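Local coordinates for protein Atp-dependent DNA ligase (Psychromonas sp., PDB 4D05) that probably joins breaks in DNA using ATP, as a minimal-type ATP-dependent DNA ligase that carries bound adenosine monophosphate, at residues A[176-181]-A[234-239]; A[208-213]-A[242-247]; A[54-59]-A[119-124]; A[28-33]-A[71-76]; A[226-231]-A[252-257]. All blocks are in the same frame, centred on the assembly; numbering follows the deposited sequence.

Interaction 1: A[176-181]-A[234-239]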
# COMPACT_ATOMS: atom_id res chain seq x y z
N LYS A 176 -5.48 -3.90 -2.34
CA LYS A 176 -4.51 -4.90 -2.77
C LYS A 176 -5.26 -6.21 -2.90
O LYS A 176 -6.37 -6.35 -2.38
CB LYS A 176 -3.34 -5.01 -1.78
CG LYS A 176 -2.45 -3.75 -1.78
CD LYS A 176 -1.23 -3.87 -0.89
CE LYS A 176 -0.15 -4.70 -1.55
NZ LYS A 176 1.21 -4.51 -0.91
N LYS A 177 -4.67 -7.16 -3.60
CA LYS A 177 -5.31 -8.46 -3.73
C LYS A 177 -5.51 -9.17 -2.43
O LYS A 177 -6.51 -9.88 -2.23
CB LYS A 177 -4.54 -9.35 -4.70
CG LYS A 177 -4.91 -9.03 -6.14
CD LYS A 177 -4.84 -10.19 -7.03
CE LYS A 177 -5.22 -9.78 -8.45
NZ LYS A 177 -4.87 -10.87 -9.37
N PHE A 178 -4.57 -8.96 -1.52
CA PHE A 178 -4.68 -9.54 -0.22
C PHE A 178 -3.89 -8.78 0.83
O PHE A 178 -3.10 -7.86 0.54
CB PHE A 178 -4.19 -11.00 -0.26
CG PHE A 178 -2.80 -11.13 -0.75
CD1 PHE A 178 -1.73 -10.92 0.10
CD2 PHE A 178 -2.55 -11.46 -2.08
CE1 PHE A 178 -0.42 -11.04 -0.36
CE2 PHE A 178 -1.25 -11.58 -2.55
CZ PHE A 178 -0.18 -11.36 -1.68
N GLU A 179 -4.16 -9.19 2.07
CA GLU A 179 -3.51 -8.73 3.29
C GLU A 179 -2.83 -9.95 3.95
O GLU A 179 -3.26 -11.08 3.77
CB GLU A 179 -4.59 -8.18 4.26
CG GLU A 179 -5.49 -7.03 3.71
CD GLU A 179 -6.63 -6.66 4.69
OE1 GLU A 179 -6.30 -6.22 5.83
OE2 GLU A 179 -7.84 -6.84 4.33
N ASP A 180 -1.71 -9.69 4.62
CA ASP A 180 -1.01 -10.71 5.42
C ASP A 180 -1.01 -10.25 6.90
O ASP A 180 -1.10 -9.05 7.19
CB ASP A 180 0.44 -10.93 4.91
CG ASP A 180 0.51 -11.80 3.64
OD1 ASP A 180 -0.54 -12.28 3.15
OD2 ASP A 180 1.64 -12.01 3.14
N ALA A 181 -0.94 -11.19 7.84
CA ALA A 181 -0.79 -10.85 9.24
C ALA A 181 -0.26 -12.09 9.96
O ALA A 181 -0.12 -13.16 9.35
CB ALA A 181 -2.09 -10.47 9.79
N THR A 234 2.55 -16.60 9.39
CA THR A 234 1.89 -15.57 8.62
C THR A 234 0.76 -16.22 7.84
O THR A 234 0.94 -17.29 7.24
CB THR A 234 2.85 -14.92 7.64
OG1 THR A 234 3.83 -14.18 8.38
CG2 THR A 234 2.11 -13.96 6.72
N TYR A 235 -0.40 -15.56 7.87
CA TYR A 235 -1.54 -15.99 7.08
C TYR A 235 -1.95 -14.85 6.17
O TYR A 235 -1.60 -13.70 6.41
CB TYR A 235 -2.70 -16.43 7.96
CG TYR A 235 -3.28 -15.35 8.82
CD1 TYR A 235 -2.73 -15.06 10.07
CD2 TYR A 235 -4.39 -14.65 8.41
CE1 TYR A 235 -3.27 -14.05 10.88
CE2 TYR A 235 -4.94 -13.65 9.20
CZ TYR A 235 -4.37 -13.34 10.43
OH TYR A 235 -4.95 -12.35 11.22
N ARG A 236 -2.69 -15.21 5.13
CA ARG A 236 -3.13 -14.29 4.10
C ARG A 236 -4.64 -14.27 4.13
O ARG A 236 -5.28 -15.28 4.46
CB ARG A 236 -2.59 -14.80 2.76
CG ARG A 236 -2.98 -13.96 1.57
CD ARG A 236 -2.24 -14.41 0.36
NE ARG A 236 -0.79 -14.30 0.53
CZ ARG A 236 0.09 -14.67 -0.40
NH1 ARG A 236 -0.32 -15.17 -1.58
NH2 ARG A 236 1.38 -14.55 -0.18
N PHE A 237 -5.23 -13.10 3.87
CA PHE A 237 -6.68 -12.96 3.98
C PHE A 237 -7.13 -11.71 3.24
O PHE A 237 -6.32 -10.94 2.77
CB PHE A 237 -7.08 -12.87 5.46
CG PHE A 237 -6.66 -11.58 6.12
CD1 PHE A 237 -5.36 -11.39 6.53
CD2 PHE A 237 -7.58 -10.55 6.34
CE1 PHE A 237 -4.97 -10.21 7.14
CE2 PHE A 237 -7.18 -9.36 6.97
CZ PHE A 237 -5.87 -9.20 7.38
N THR A 238 -8.42 -11.48 3.19
CA THR A 238 -8.89 -10.17 2.72
C THR A 238 -10.20 -9.79 3.42
O THR A 238 -11.22 -10.44 3.23
CB THR A 238 -8.97 -10.11 1.19
OG1 THR A 238 -9.34 -8.78 0.81
CG2 THR A 238 -10.00 -11.08 0.64
N GLY A 239 -10.13 -8.78 4.27
CA GLY A 239 -11.29 -8.34 5.04
C GLY A 239 -11.67 -9.29 6.17
O GLY A 239 -10.96 -10.23 6.47
O HOH W 1 -6.92 -7.19 0.56
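Arg236 lays its guanidinium flat over one face of the Phe178 ring, the two centres 3.9 Å apart and the planes 9° from parallel, a cation-pi stack to which CD adds a CH-pi contact. A bend at chi3 (-59°) brings NE back over the ring. In one of two deposited Asp180 conformers, OD1 forms a salt bridge with the same NE through a long, weak hydrogen bond (3.3 Å), carboxylate and guanidinium nearly coplanar; the pairing is doubtful as a constant feature. Shortening this arginine to an alanine is likely to bare the Phe178 face it stacks on and to remove the charge that Asp180 can pair with. Backbone bonds pair the strands in antiparallel fashion: Glu179 N to Phe237 O (2.9 Å) and Ala181 N to Tyr235 O (3.0 Å), each answered by a reverse bond. On the sheet face opposite Arg236, Glu179 CB lies over the Phe237 ring and Ala181 CB touches Tyr235 CZ. Past the ring, Glu179 OE2 takes the amide of Gly239 (3.0 Å) on its syn side, 35° out of the carboxylate plane. Strand 232-237 of the OB-fold sheet thus lies between strands 179-190 and 250-256, with Pro246 packed on Tyr235 and Phe237.

Interaction 2: A[208-213]-A[242-247]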
# COMPACT_ATOMS: atom_id res chain seq x y z
N GLU A 208 -5.27 -9.89 17.17
CA GLU A 208 -6.47 -9.24 17.68
C GLU A 208 -7.22 -10.11 18.69
O GLU A 208 -8.27 -9.69 19.19
CB GLU A 208 -7.44 -8.90 16.56
CG GLU A 208 -7.05 -7.78 15.63
CD GLU A 208 -8.15 -7.53 14.62
OE1 GLU A 208 -9.14 -6.85 14.95
OE2 GLU A 208 -8.07 -8.06 13.51
N GLY A 209 -6.69 -11.31 18.96
CA GLY A 209 -7.28 -12.20 19.94
C GLY A 209 -8.37 -13.10 19.38
O GLY A 209 -9.16 -13.69 20.14
N VAL A 210 -8.43 -13.21 18.05
CA VAL A 210 -9.42 -14.06 17.41
C VAL A 210 -8.83 -15.43 17.09
O VAL A 210 -7.73 -15.53 16.51
CB VAL A 210 -9.94 -13.41 16.12
CG1 VAL A 210 -10.92 -14.35 15.42
CG2 VAL A 210 -10.58 -12.06 16.44
N THR A 211 -9.52 -16.48 17.51
CA THR A 211 -9.13 -17.84 17.19
C THR A 211 -9.96 -18.33 15.99
O THR A 211 -11.19 -18.20 15.96
CB THR A 211 -9.33 -18.78 18.40
OG1 THR A 211 -8.49 -18.35 19.45
CG2 THR A 211 -9.00 -20.21 18.07
N PHE A 212 -9.28 -18.93 15.02
CA PHE A 212 -9.95 -19.40 13.81
C PHE A 212 -9.18 -20.49 13.13
O PHE A 212 -7.99 -20.72 13.41
CB PHE A 212 -10.23 -18.25 12.81
CG PHE A 212 -9.00 -17.55 12.33
CD1 PHE A 212 -8.39 -16.58 13.11
CD2 PHE A 212 -8.45 -17.88 11.09
CE1 PHE A 212 -7.23 -15.93 12.66
CE2 PHE A 212 -7.32 -17.23 10.61
CZ PHE A 212 -6.70 -16.25 11.42
N LYS A 213 -9.89 -21.18 12.23
CA LYS A 213 -9.33 -22.31 11.48
C LYS A 213 -8.70 -21.87 10.16
O LYS A 213 -9.28 -21.08 9.44
CB LYS A 213 -10.46 -23.30 11.19
CG LYS A 213 -10.07 -24.50 10.39
CD LYS A 213 -11.23 -25.46 10.21
CE LYS A 213 -12.12 -25.04 9.04
NZ LYS A 213 -13.05 -26.18 8.76
N ASN A 242 -17.98 -12.59 9.78
CA ASN A 242 -18.64 -12.49 11.07
C ASN A 242 -17.63 -12.76 12.17
O ASN A 242 -16.64 -13.49 11.96
CB ASN A 242 -19.81 -13.48 11.20
CG ASN A 242 -20.91 -13.20 10.22
OD1 ASN A 242 -21.77 -12.35 10.47
ND2 ASN A 242 -20.88 -13.90 9.08
N ASN A 243 -17.86 -12.14 13.32
CA ASN A 243 -17.06 -12.43 14.50
C ASN A 243 -15.60 -11.97 14.37
O ASN A 243 -14.72 -12.49 15.09
CB ASN A 243 -17.08 -13.94 14.82
CG ASN A 243 -18.50 -14.53 14.80
OD1 ASN A 243 -18.78 -15.57 14.16
ND2 ASN A 243 -19.37 -13.92 15.55
N ASN A 244 -15.36 -11.00 13.46
CA ASN A 244 -14.02 -10.46 13.22
C ASN A 244 -12.99 -11.51 12.79
O ASN A 244 -11.79 -11.40 13.10
CB ASN A 244 -13.48 -9.72 14.44
CG ASN A 244 -12.37 -8.75 14.08
OD1 ASN A 244 -12.28 -8.29 12.94
ND2 ASN A 244 -11.48 -8.48 15.03
N ILE A 245 -13.45 -12.53 12.09
CA ILE A 245 -12.55 -13.56 11.61
C ILE A 245 -11.96 -13.14 10.26
O ILE A 245 -12.70 -12.72 9.35
CB ILE A 245 -13.27 -14.89 11.48
CG1 ILE A 245 -13.79 -15.32 12.86
CG2 ILE A 245 -12.33 -15.92 10.88
CD1 ILE A 245 -14.78 -16.48 12.87
N PRO A 246 -10.63 -13.24 10.09
CA PRO A 246 -10.08 -12.94 8.75
C PRO A 246 -10.72 -13.80 7.67
O PRO A 246 -10.85 -15.02 7.81
CB PRO A 246 -8.58 -13.25 8.90
CG PRO A 246 -8.32 -13.04 10.39
CD PRO A 246 -9.58 -13.56 11.06
N ARG A 247 -11.12 -13.14 6.58
CA ARG A 247 -11.87 -13.79 5.53
C ARG A 247 -10.95 -14.43 4.49
O ARG A 247 -9.93 -13.85 4.09
CB ARG A 247 -12.81 -12.74 4.90
CG ARG A 247 -14.07 -13.28 4.27
CD ARG A 247 -15.06 -12.12 3.87
NE ARG A 247 -14.33 -11.11 3.12
CZ ARG A 247 -14.64 -9.82 3.07
NH1 ARG A 247 -15.69 -9.33 3.73
NH2 ARG A 247 -13.87 -9.02 2.34
O HOH W 2 -9.06 -10.60 13.24
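Pro246 presses its CD onto one face of the Phe212 ring, 3.9 Å from the centroid and 17° off the normal, while CG reaches the rim at CZ. Beside this bump, Ile245 fits against both Val210 and Phe212, its CG1 on Val210 CG1 and its CG2 on Phe212 CB (3.7 Å); it and Phe212 slide past each other in opposite directions. Phe212 CG stands between backbone N and carbonyl carbon (chi1 61°), which turns the ring toward the proline. Strand 211-214, an outermost strand of the OB-fold sheet, is packed against here by the loop joining strands 232-237 and 250-256; Tyr235 meets the same phenylalanine edge-to-face. Val210 is the next bump, its CG2 butting against Asn244 O (3.6 Å). At the outer end Asn244 ND2 donates to Glu208 OE1 (2.9 Å), which lies in the amide plane, although ND2 stands well above the carboxylate plane. A leucine in place of Asn244 would probably leave Glu208 OE1 without this donor and Lys240 without the OD1 acceptor. Water 2 links Glu208 OE2 with Asn244 O.

Interaction 3: A[54-59]-A[119-124]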
# COMPACT_ATOMS: atom_id res chain seq x y z
N ILE A 54 15.01 19.50 -7.35
CA ILE A 54 13.84 20.24 -6.86
C ILE A 54 13.73 21.66 -7.44
O ILE A 54 12.74 22.34 -7.21
CB ILE A 54 13.85 20.35 -5.34
CG1 ILE A 54 15.06 21.17 -4.89
CG2 ILE A 54 13.77 18.94 -4.67
CD1 ILE A 54 15.05 21.53 -3.39
N ALA A 55 14.75 22.10 -8.17
CA ALA A 55 14.84 23.50 -8.58
C ALA A 55 13.61 24.07 -9.30
O ALA A 55 13.27 25.24 -9.11
CB ALA A 55 16.06 23.72 -9.44
N SER A 56 12.98 23.24 -10.13
CA SER A 56 11.85 23.69 -10.92
C SER A 56 10.51 23.63 -10.19
O SER A 56 9.50 24.13 -10.68
CB SER A 56 11.75 22.80 -12.15
OG SER A 56 11.36 21.49 -11.72
N PHE A 57 10.48 22.96 -9.04
CA PHE A 57 9.21 22.65 -8.38
C PHE A 57 8.48 23.94 -7.98
O PHE A 57 9.11 24.92 -7.57
CB PHE A 57 9.42 21.82 -7.10
CG PHE A 57 9.82 20.37 -7.34
CD1 PHE A 57 10.16 19.88 -8.60
CD2 PHE A 57 9.84 19.51 -6.26
CE1 PHE A 57 10.53 18.54 -8.76
CE2 PHE A 57 10.21 18.20 -6.38
CZ PHE A 57 10.56 17.69 -7.65
N PRO A 58 7.16 23.93 -8.09
CA PRO A 58 6.34 25.05 -7.60
C PRO A 58 6.34 25.07 -6.06
O PRO A 58 6.74 24.10 -5.45
CB PRO A 58 4.95 24.72 -8.13
CG PRO A 58 4.93 23.24 -8.17
CD PRO A 58 6.33 22.83 -8.59
N THR A 59 5.93 26.18 -5.46
CA THR A 59 5.97 26.29 -4.02
C THR A 59 4.70 25.74 -3.37
O THR A 59 4.59 25.65 -2.15
CB THR A 59 6.32 27.70 -3.53
OG1 THR A 59 5.51 28.65 -4.20
CG2 THR A 59 7.79 28.03 -3.83
N THR A 119 2.48 19.98 -15.72
CA THR A 119 2.69 20.43 -17.11
C THR A 119 3.54 21.70 -17.18
O THR A 119 4.50 21.81 -17.98
CB THR A 119 1.33 20.59 -17.85
OG1 THR A 119 0.64 19.32 -17.85
CG2 THR A 119 1.58 20.99 -19.30
N ASP A 120 3.23 22.64 -16.29
CA ASP A 120 3.94 23.95 -16.26
C ASP A 120 5.39 23.78 -15.81
O ASP A 120 6.28 24.42 -16.31
CB ASP A 120 3.22 24.92 -15.32
CG ASP A 120 1.91 25.46 -15.92
OD1 ASP A 120 1.61 25.18 -17.11
OD2 ASP A 120 1.17 26.17 -15.20
N THR A 121 5.62 22.92 -14.83
CA THR A 121 6.96 22.67 -14.34
C THR A 121 7.82 22.01 -15.44
O THR A 121 8.99 22.35 -15.60
CB THR A 121 6.90 21.78 -13.07
OG1 THR A 121 6.17 22.46 -12.05
CG2 THR A 121 8.27 21.44 -12.57
N ASN A 122 7.22 21.07 -16.18
CA ASN A 122 7.87 20.41 -17.33
C ASN A 122 9.22 19.84 -16.98
O ASN A 122 10.21 20.04 -17.70
CB ASN A 122 8.00 21.39 -18.51
CG ASN A 122 8.26 20.68 -19.83
OD1 ASN A 122 7.80 19.57 -20.06
ND2 ASN A 122 9.01 21.32 -20.70
N SER A 123 9.28 19.12 -15.87
CA SER A 123 10.53 18.52 -15.42
C SER A 123 10.44 17.00 -15.43
O SER A 123 9.39 16.45 -15.07
CB SER A 123 10.83 18.98 -14.01
OG SER A 123 11.89 18.27 -13.45
N PRO A 124 11.53 16.32 -15.81
CA PRO A 124 11.52 14.86 -15.67
C PRO A 124 11.32 14.40 -14.23
O PRO A 124 10.86 13.27 -14.02
CB PRO A 124 12.92 14.46 -16.17
CG PRO A 124 13.77 15.65 -15.88
CD PRO A 124 12.86 16.81 -16.20
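Thr121, the last residue of helix 107-121, meets Ser56 and Pro58 where a type I beta turn (Ile54 to Phe57) leads toward strand 62-67 of the ligase's nucleotidyltransferase domain. The contact is small, 167 Å² in all, and no hydrogen bond crosses it. Its close-packed part is built on the threonine. Having CG2 anti to the backbone N, Thr121 pushes this methyl toward the turn, where it lies 3.5 Å from Ser56 O. Its hydroxyl turns back to its own helix, bonded to Leu117 O, yet OG1 still touches Pro58 CD at 3.5 Å, the two side chains crossing at about a right angle. Phe57, Pro58 and Thr121 all touch Leu126 of strand 126-128, and the buried Phe57 ring also meets Trp34 edge-to-face. The other side is looser. Ser56 is partly exposed and has two deposited conformers, which leaves the approach of its OG to Thr121 CG2 and Ser123 CB doubtful as a fixed contact. Around it the chains diverge: Ala55 at the turn and Asn122, which leaves the helix with positive phi, are both exposed. Ser123, next in the chain, is buried, its OG hydrogen-bonded to Tyr125 N. Inside the turn, Phe57 N donates to Ile54 O at 3.0 Å.

Interaction 4: A[28-33]-A[71-76]. With SO4 (sulfate ion), chain C.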
# COMPACT_ATOMS: atom_id res chain seq x y z
N ASP A 28 5.03 1.49 -4.97
CA ASP A 28 5.90 1.03 -3.89
C ASP A 28 7.18 1.86 -3.94
O ASP A 28 8.20 1.46 -4.52
CB ASP A 28 6.24 -0.44 -4.10
CG ASP A 28 6.90 -1.08 -2.88
OD1 ASP A 28 6.81 -0.58 -1.74
OD2 ASP A 28 7.46 -2.16 -3.07
N GLY A 29 7.10 3.03 -3.33
CA GLY A 29 8.25 3.93 -3.24
C GLY A 29 8.44 4.45 -1.84
O GLY A 29 8.08 3.80 -0.86
N ILE A 30 9.04 5.64 -1.75
CA ILE A 30 9.26 6.29 -0.49
C ILE A 30 8.41 7.56 -0.47
O ILE A 30 8.58 8.42 -1.33
CB ILE A 30 10.75 6.67 -0.32
CG1 ILE A 30 11.59 5.40 -0.14
CG2 ILE A 30 10.96 7.59 0.88
CD1 ILE A 30 11.31 4.64 1.14
N ARG A 31 7.50 7.65 0.50
CA ARG A 31 6.64 8.81 0.57
C ARG A 31 7.44 10.06 0.88
O ARG A 31 8.34 10.03 1.71
CB ARG A 31 5.58 8.62 1.63
CG ARG A 31 4.50 9.68 1.54
CD ARG A 31 3.35 9.43 2.48
NE ARG A 31 2.38 10.50 2.36
CZ ARG A 31 1.07 10.36 2.50
NH1 ARG A 31 0.55 9.20 2.80
NH2 ARG A 31 0.30 11.40 2.36
N ALA A 32 7.09 11.17 0.24
CA ALA A 32 7.73 12.45 0.52
C ALA A 32 6.67 13.55 0.51
O ALA A 32 5.76 13.55 -0.32
CB ALA A 32 8.82 12.76 -0.50
N TYR A 33 6.81 14.48 1.44
CA TYR A 33 5.99 15.67 1.52
C TYR A 33 6.86 16.85 1.12
O TYR A 33 7.91 17.11 1.71
CB TYR A 33 5.50 15.83 2.95
CG TYR A 33 4.78 17.12 3.23
CD1 TYR A 33 3.48 17.28 2.90
CD2 TYR A 33 5.40 18.16 3.89
CE1 TYR A 33 2.79 18.47 3.20
CE2 TYR A 33 4.74 19.33 4.18
CZ TYR A 33 3.45 19.48 3.81
OH TYR A 33 2.76 20.64 4.09
N GLN A 71 8.86 -2.51 -9.06
CA GLN A 71 9.87 -3.46 -8.58
C GLN A 71 11.25 -2.86 -8.50
O GLN A 71 12.24 -3.52 -8.81
CB GLN A 71 9.89 -4.73 -9.45
CG GLN A 71 8.61 -5.50 -9.49
CD GLN A 71 8.19 -6.03 -8.14
OE1 GLN A 71 8.97 -6.65 -7.43
NE2 GLN A 71 6.94 -5.79 -7.78
N GLN A 72 11.31 -1.58 -8.11
CA GLN A 72 12.59 -0.92 -7.80
C GLN A 72 12.55 -0.22 -6.47
O GLN A 72 13.15 0.86 -6.27
CB GLN A 72 12.98 0.07 -8.89
CG GLN A 72 13.33 -0.60 -10.20
CD GLN A 72 14.63 -1.30 -10.12
OE1 GLN A 72 14.73 -2.50 -10.40
NE2 GLN A 72 15.65 -0.58 -9.73
N PHE A 73 11.85 -0.84 -5.52
CA PHE A 73 11.77 -0.24 -4.21
C PHE A 73 13.12 -0.14 -3.49
O PHE A 73 13.46 0.92 -2.96
CB PHE A 73 10.77 -0.96 -3.29
CG PHE A 73 10.82 -0.45 -1.91
CD1 PHE A 73 10.22 0.75 -1.57
CD2 PHE A 73 11.59 -1.09 -0.96
CE1 PHE A 73 10.32 1.27 -0.29
CE2 PHE A 73 11.70 -0.57 0.31
CZ PHE A 73 11.07 0.61 0.65
N GLU A 74 13.85 -1.24 -3.37
CA GLU A 74 15.10 -1.16 -2.63
C GLU A 74 16.04 -0.14 -3.27
O GLU A 74 16.80 0.53 -2.57
CB GLU A 74 15.78 -2.52 -2.46
CG GLU A 74 14.98 -3.49 -1.61
CD GLU A 74 14.69 -3.05 -0.16
OE1 GLU A 74 15.43 -2.23 0.41
OE2 GLU A 74 13.72 -3.57 0.44
N THR A 75 16.03 -0.03 -4.59
CA THR A 75 16.87 0.96 -5.24
C THR A 75 16.51 2.38 -4.82
O THR A 75 17.36 3.15 -4.40
CB THR A 75 16.80 0.85 -6.73
OG1 THR A 75 17.22 -0.47 -7.11
CG2 THR A 75 17.69 1.89 -7.37
N VAL A 76 15.22 2.73 -4.94
CA VAL A 76 14.83 4.10 -4.56
C VAL A 76 15.02 4.38 -3.08
O VAL A 76 15.48 5.46 -2.69
CB VAL A 76 13.40 4.47 -5.07
CG1 VAL A 76 12.31 3.78 -4.29
CG2 VAL A 76 13.22 5.98 -5.04
S SO4 C . 11.84 -4.49 -4.89
O1 SO4 C . 12.12 -5.64 -5.80
O2 SO4 C . 10.84 -3.58 -5.51
O3 SO4 C . 11.32 -5.08 -3.65
O4 SO4 C . 13.13 -3.85 -4.56
O HOH W 3 9.37 0.56 -6.79
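Phe73, at the start of helix 73-80, turns its ring edge to the backbone of Asp28 and Gly29, which with Lys26 and Leu27 form the Lys-x-Asp-Gly sequence of nucleotidyltransferase motif I. Gly29 O lies in the ring plane, 3.4 Å from Phe73 CE1, and Asp28 O sits at the same edge near CD1. The Asp28 carboxylate is turned only 7° from the ring plane and rests its OD2 against Phe73 CB (3.5 Å). Ile30 CD1 adds an apolar touch on CE1 (3.8 Å), and Val76 CG1 packs more loosely on Gly29 CA. The phenylalanine has its CG anti to the backbone N (chi1 173°), which sets the ring edge against the Asp28-Gly29 backbone just ahead of strand 30-34. Further out, Ile30 is held by backbone bonds to Leu66 in the neighbouring strand 62-67, and Arg31 touches the bound AMP while pairing with Asp63. Water 3 accepts from Gln72 N and may bridge it to Asp28 O. At the N-terminal end of the helix sits a sulfate, probably from the crystallisation liquor: Phe73 N donates to its O2 (2.9 Å), and Glu74 N points almost straight at its O4, 3.0 Å away with an N-H...O angle of 175°.

Interaction 5: A[226-231]-A[252-257]. With SO4 (sulfate ion), chain D.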
# COMPACT_ATOMS: atom_id res chain seq x y z
N PRO A 226 3.54 -30.67 9.93
CA PRO A 226 2.88 -29.40 10.15
C PRO A 226 3.73 -28.38 10.92
O PRO A 226 4.76 -28.72 11.54
CB PRO A 226 1.65 -29.80 10.98
CG PRO A 226 2.12 -30.93 11.77
CD PRO A 226 2.99 -31.72 10.80
N PRO A 227 3.32 -27.11 10.85
CA PRO A 227 3.98 -26.09 11.68
C PRO A 227 3.87 -26.49 13.15
O PRO A 227 2.81 -26.95 13.57
CB PRO A 227 3.15 -24.83 11.44
CG PRO A 227 2.32 -25.11 10.27
CD PRO A 227 2.19 -26.56 10.08
N PRO A 228 4.94 -26.28 13.92
CA PRO A 228 4.88 -26.62 15.34
C PRO A 228 3.78 -25.83 16.06
O PRO A 228 3.57 -24.64 15.79
CB PRO A 228 6.25 -26.18 15.87
CG PRO A 228 7.14 -26.19 14.66
CD PRO A 228 6.25 -25.74 13.53
N ILE A 229 3.13 -26.46 17.02
CA ILE A 229 2.20 -25.73 17.86
C ILE A 229 3.04 -24.74 18.64
O ILE A 229 4.17 -25.06 19.05
CB ILE A 229 1.40 -26.67 18.79
CG1 ILE A 229 0.48 -27.56 17.93
CG2 ILE A 229 0.61 -25.86 19.80
CD1 ILE A 229 -0.17 -28.72 18.71
N GLY A 230 2.55 -23.50 18.73
CA GLY A 230 3.25 -22.43 19.41
C GLY A 230 3.97 -21.51 18.45
O GLY A 230 4.39 -20.41 18.87
N SER A 231 4.13 -21.93 17.19
CA SER A 231 4.87 -21.12 16.25
C SER A 231 4.06 -19.90 15.82
O SER A 231 2.81 -19.90 15.85
CB SER A 231 5.32 -21.94 15.05
OG SER A 231 4.24 -22.44 14.27
N VAL A 252 0.51 -19.02 4.94
CA VAL A 252 1.67 -18.59 4.15
C VAL A 252 2.92 -19.34 4.59
O VAL A 252 3.39 -20.21 3.87
CB VAL A 252 1.88 -17.09 4.21
CG1 VAL A 252 3.01 -16.67 3.27
CG2 VAL A 252 0.63 -16.38 3.76
N ARG A 253 3.45 -19.02 5.77
CA ARG A 253 4.73 -19.60 6.20
C ARG A 253 4.99 -19.33 7.66
O ARG A 253 4.36 -18.46 8.28
CB ARG A 253 5.89 -19.03 5.38
CG ARG A 253 6.18 -17.57 5.68
CD ARG A 253 7.04 -16.98 4.58
NE ARG A 253 7.35 -15.56 4.72
CZ ARG A 253 8.40 -15.07 5.39
NH1 ARG A 253 9.26 -15.87 6.02
NH2 ARG A 253 8.59 -13.74 5.42
N ILE A 254 5.88 -20.14 8.23
CA ILE A 254 6.36 -19.95 9.59
C ILE A 254 7.33 -18.79 9.68
O ILE A 254 8.23 -18.66 8.84
CB ILE A 254 7.07 -21.24 10.04
CG1 ILE A 254 6.08 -22.41 10.04
CG2 ILE A 254 7.72 -21.04 11.40
CD1 ILE A 254 6.72 -23.77 10.20
N ARG A 255 7.17 -17.99 10.72
CA ARG A 255 8.09 -16.89 11.02
C ARG A 255 9.02 -17.17 12.18
O ARG A 255 10.22 -16.92 12.11
CB ARG A 255 7.30 -15.64 11.34
CG ARG A 255 6.31 -15.22 10.25
CD ARG A 255 6.96 -15.08 8.88
NE ARG A 255 7.85 -13.93 8.80
CZ ARG A 255 7.47 -12.72 8.40
NH1 ARG A 255 6.21 -12.47 8.06
NH2 ARG A 255 8.37 -11.74 8.32
N VAL A 256 8.45 -17.65 13.29
CA VAL A 256 9.22 -17.89 14.49
C VAL A 256 8.70 -19.17 15.15
O VAL A 256 7.50 -19.35 15.29
CB VAL A 256 9.07 -16.73 15.52
CG1 VAL A 256 9.88 -17.03 16.77
CG2 VAL A 256 9.48 -15.37 14.94
N ILE A 257 9.61 -20.02 15.59
CA ILE A 257 9.20 -21.18 16.42
C ILE A 257 9.31 -20.82 17.90
O ILE A 257 10.34 -20.35 18.40
CB ILE A 257 10.07 -22.34 16.14
CG1 ILE A 257 10.05 -22.60 14.66
CG2 ILE A 257 9.59 -23.62 16.84
CD1 ILE A 257 11.24 -23.30 14.23
S SO4 D . 11.62 -13.38 7.96
O1 SO4 D . 11.48 -13.07 6.53
O2 SO4 D . 11.23 -12.20 8.77
O3 SO4 D . 10.76 -14.51 8.43
O4 SO4 D . 13.02 -13.72 8.27
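Ile254 touches Pro227 and Pro228, and from the other side of its strand project the flat groups, the guanidiniums of Arg253 and Arg255. Each covers a face of the other: Arg255 NE lies 3.2 Å above the Arg253 plane, and Arg253 NH2 lies over the centre of Arg255. Their edges meet one sulfate, probably from the crystallisation liquor. Sulfate O3 is shared between Arg253 NH1 (3.1 Å) and Arg255 NE (3.0 Å), O1 takes Arg253 NH2, and O2 takes a nearly straight bond from Arg255 NH2 (2.9 Å, 172°). The shared anion probably offsets the charge of the two guanidiniums, while Arg255 NH1 bonds to Thr234 OG1. No hydrogen bond joins 226-231 to 252-257; the contact itself is mainly apolar packing. Ile254 CD1 reaches both Pro227 CB and Pro228 CD at 3.9 Å, and the isoleucine side chain crosses Pro228 at about a right angle. Ser231 CB sits 3.4 Å from Val256 O. A type II beta turn from Pro228 to Ser231 shapes this loop; Pro228 O accepts from both Ser231 N and Ser231 OG, the hydroxyl (2.8 Å) lying in the carbonyl plane. Two classic beta bulges, Val252-Arg253 facing Thr234 and Arg255-Val256 facing Leu232, interrupt the pairing of strand 250-256. This is an outermost strand of the OB-fold sheet, and its paired arginines are consistent with a place for a DNA phosphate.

How the interactions relate
The contacts fall into two groups along the chain. Interactions 3 and 4 come first, interleaved in sequence within the nucleotidyltransferase domain, their centres about 20 Å apart. Interactions 1, 2 and 5 follow, also interleaved, and all reach the five-stranded antiparallel OB-fold sheet. Interaction 1 touches both of the others: Thr238 and Gly239 pair with Arg247 of interaction 2, and Thr234 pairs with Val252 and Arg253 of interaction 5. Interactions 2 and 5 do not meet, their nearest atoms about 10 Å apart. Between the groups, interactions 1 and 4 come closest, about 7 Å at nearest atoms, near the bound AMP, where the two domains of this small ligase adjoin.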